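Local coordinates for periplasmic solute binding protein (Candidatus liberibacter, PDB 4CL2) that probably captures manganese or zinc ions in the periplasm and delivers them for uptake, as solute-binding proteins of the ZnuA type do, at residues S110-N113 with A114-I118. Numbering follows the deposited sequence.
Sequences SLTN and AMIYI
The backbone oxygen of Asn-113 is met by two groups of Tyr-117, one turn further along helix 111-128. The amide N of Tyr-117 donates to Asn-113 O at 2.9 Å, an almost straight bond (N-H...O angle 173°). Ring atom CD1 of Tyr-117 closes in on the same Asn-113 O to 3.2 Å, edge first and in the plane of the ring. Tyr-117 CG lies beside its own backbone N (chi1 -82°), which keeps the ring against the preceding turn; its hydroxyl is hydrogen-bonded to Asn-60.

One turn earlier the helix starts with a classical N-cap. Ser-110 OG accepts from the amide N of Asn-113 at 2.9 Å, while Ser-110 O takes the first i to i+4 bond, 3.0 Å from Ala-114 N. The next two bonds of the ladder, Met-115 N to Leu-111 O and Ile-116 N to Thr-112 O, are long and weak. Asp-181 accompanies the cap, bonded to the hydroxyls of Ser-110 and Thr-112.

Apolar groups lie along the same turns. Leu-111 and Met-115 run side by side, and Leu-111 CD1 meets Met-115 CE at 3.8 Å; a bend at chi2 (-65°) carries the thioether end back toward the leucine. Both touch helix 133-158. Ile-116 lies alongside Asn-113, its CD1 3.9 Å from Asn-113 OD1, while ND2 of that amide donates to Ala-107 O, just after the metal ligand His-106. Capping thus satisfies an amide that lacks a partner within the first helical turn, and the side-chain amide of Asn-113 ties this helix start to the segment that follows His-106, where the ring of Tyr-117 also packs on Ala-107 and Trp-108, with the tyrosine side chain about 11 Å from the bound manganese.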
ATOM      1  N   SER A 110       5.219   1.416   4.314  1.00 14.45           N
ATOM      2  CA  SER A 110       5.907   1.510   5.583  1.00 13.55           C
ATOM      3  C   SER A 110       6.728   0.237   5.750  1.00 14.31           C
ATOM      4  O   SER A 110       6.271  -0.879   5.488  1.00 14.56           O
ATOM      5  CB  SER A 110       4.925   1.666   6.758  1.00 14.71           C
ATOM      6  OG  SER A 110       5.393   1.211   8.020  1.00 13.23           O
ATOM      7  N   LEU A 111       7.927   0.418   6.255  1.00 15.15           N
ATOM      8  CA  LEU A 111       8.845  -0.708   6.493  1.00 13.26           C
ATOM      9  C   LEU A 111       8.342  -1.483   7.710  1.00 14.11           C
ATOM     10  O   LEU A 111       8.256  -2.704   7.683  1.00 14.98           O
ATOM     11  CB  LEU A 111      10.310  -0.196   6.674  1.00 14.14           C
ATOM     12  CG  LEU A 111      11.322  -1.303   7.111  1.00 17.54           C
ATOM     13  CD1 LEU A 111      11.317  -2.372   6.073  1.00 18.97           C
ATOM     14  CD2 LEU A 111      12.672  -0.579   7.185  1.00 21.45           C
ATOM     15  N   THR A 112       7.991  -0.796   8.782  1.00 13.51           N
ATOM     16  CA  THR A 112       7.475  -1.463   9.972  1.00 13.86           C
ATOM     17  C   THR A 112       6.235  -2.232   9.613  1.00 14.20           C
ATOM     18  O   THR A 112       6.039  -3.395  10.022  1.00 13.93           O
ATOM     19  CB  THR A 112       7.128  -0.448  11.068  1.00 15.74           C
ATOM     20  OG1 THR A 112       8.328   0.252  11.423  1.00 17.05           O
ATOM     21  CG2 THR A 112       6.557  -1.116  12.244  1.00 19.12           C
ATOM     22  N   ASN A 113       5.336  -1.600   8.868  1.00 15.04           N
ATOM     23  CA  ASN A 113       4.099  -2.270   8.556  1.00 15.29           C
ATOM     24  C   ASN A 113       4.219  -3.442   7.616  1.00 12.60           C
ATOM     25  O   ASN A 113       3.458  -4.381   7.696  1.00 13.36           O
ATOM     26  CB  ASN A 113       3.057  -1.269   8.055  1.00 13.00           C
ATOM     27  CG  ASN A 113       2.682  -0.221   9.106  1.00 17.77           C
ATOM     28  OD1 ASN A 113       2.940  -0.369  10.301  1.00 16.35           O
ATOM     29  ND2 ASN A 113       2.015   0.853   8.672  1.00 15.21           N
ATOM     30  N   ALA A 114       5.161  -3.404   6.687  1.00 12.11           N
ATOM     31  CA  ALA A 114       5.411  -4.556   5.833  1.00 15.18           C
ATOM     32  C   ALA A 114       5.587  -5.770   6.710  1.00 15.48           C
ATOM     33  O   ALA A 114       5.070  -6.841   6.410  1.00 13.75           O
ATOM     34  CB  ALA A 114       6.679  -4.301   4.988  1.00 13.37           C
ATOM     35  N   MET A 115       6.371  -5.630   7.801  1.00 12.81           N
ATOM     36  CA  MET A 115       6.611  -6.774   8.715  1.00 13.29           C
ATOM     37  C   MET A 115       5.324  -7.279   9.385  1.00 12.97           C
ATOM     38  O   MET A 115       5.144  -8.477   9.601  1.00 14.53           O
ATOM     39  CB  MET A 115       7.618  -6.470   9.773  1.00 16.75           C
ATOM     40  CG  MET A 115       8.860  -5.779   9.298  1.00 15.60           C
ATOM     41  SD  MET A 115       9.729  -6.956   8.180  1.00 19.79           S
ATOM     42  CE  MET A 115      10.843  -5.903   7.248  1.00 28.46           C
ATOM     43  N   ILE A 116       4.404  -6.366   9.678  1.00 13.51           N
ATOM     44  CA  ILE A 116       3.094  -6.713  10.277  1.00 12.46           C
ATOM     45  C   ILE A 116       2.172  -7.406   9.254  1.00 12.87           C
ATOM     46  O   ILE A 116       1.532  -8.416   9.614  1.00 13.87           O
ATOM     47  CB  ILE A 116       2.424  -5.450  10.866  1.00 14.83           C
ATOM     48  CG1 ILE A 116       3.306  -4.963  12.002  1.00 16.20           C
ATOM     49  CG2 ILE A 116       1.006  -5.792  11.305  1.00 17.08           C
ATOM     50  CD1 ILE A 116       2.880  -3.606  12.538  1.00 17.09           C
ATOM     51  N   TYR A 117       2.113  -6.915   8.028  1.00 13.27           N
ATOM     52  CA  TYR A 117       1.395  -7.598   6.928  1.00 12.13           C
ATOM     53  C   TYR A 117       1.893  -9.044   6.815  1.00 13.86           C
ATOM     54  O   TYR A 117       1.106 -10.003   6.796  1.00 13.69           O
ATOM     55  CB  TYR A 117       1.557  -6.913   5.574  1.00 13.29           C
ATOM     56  CG  TYR A 117       0.642  -5.723   5.311  1.00 13.48           C
ATOM     57  CD1 TYR A 117       0.758  -4.526   6.004  1.00 15.16           C
ATOM     58  CD2 TYR A 117      -0.359  -5.793   4.337  1.00 14.66           C
ATOM     59  CE1 TYR A 117      -0.059  -3.420   5.732  1.00 12.69           C
ATOM     60  CE2 TYR A 117      -1.176  -4.704   4.093  1.00 13.93           C
ATOM     61  CZ  TYR A 117      -1.067  -3.542   4.772  1.00 12.37           C
ATOM     62  OH  TYR A 117      -1.868  -2.431   4.534  1.00 13.57           O
ATOM     63  N   ILE A 118       3.184  -9.191   6.775  1.00 12.90           N
ATOM     64  CA  ILE A 118       3.799 -10.538   6.610  1.00 14.43           C
ATOM     65  C   ILE A 118       3.418 -11.433   7.776  1.00 14.16           C
ATOM     66  O   ILE A 118       3.027 -12.585   7.559  1.00 14.38           O
ATOM     67  CB  ILE A 118       5.328 -10.385   6.454  1.00 13.79           C
ATOM     68  CG1 ILE A 118       5.638  -9.743   5.091  1.00 14.41           C
ATOM     69  CG2 ILE A 118       6.023 -11.742   6.606  1.00 15.42           C
ATOM     70  CD1 ILE A 118       7.040  -9.210   4.985  1.00 14.46           C
TER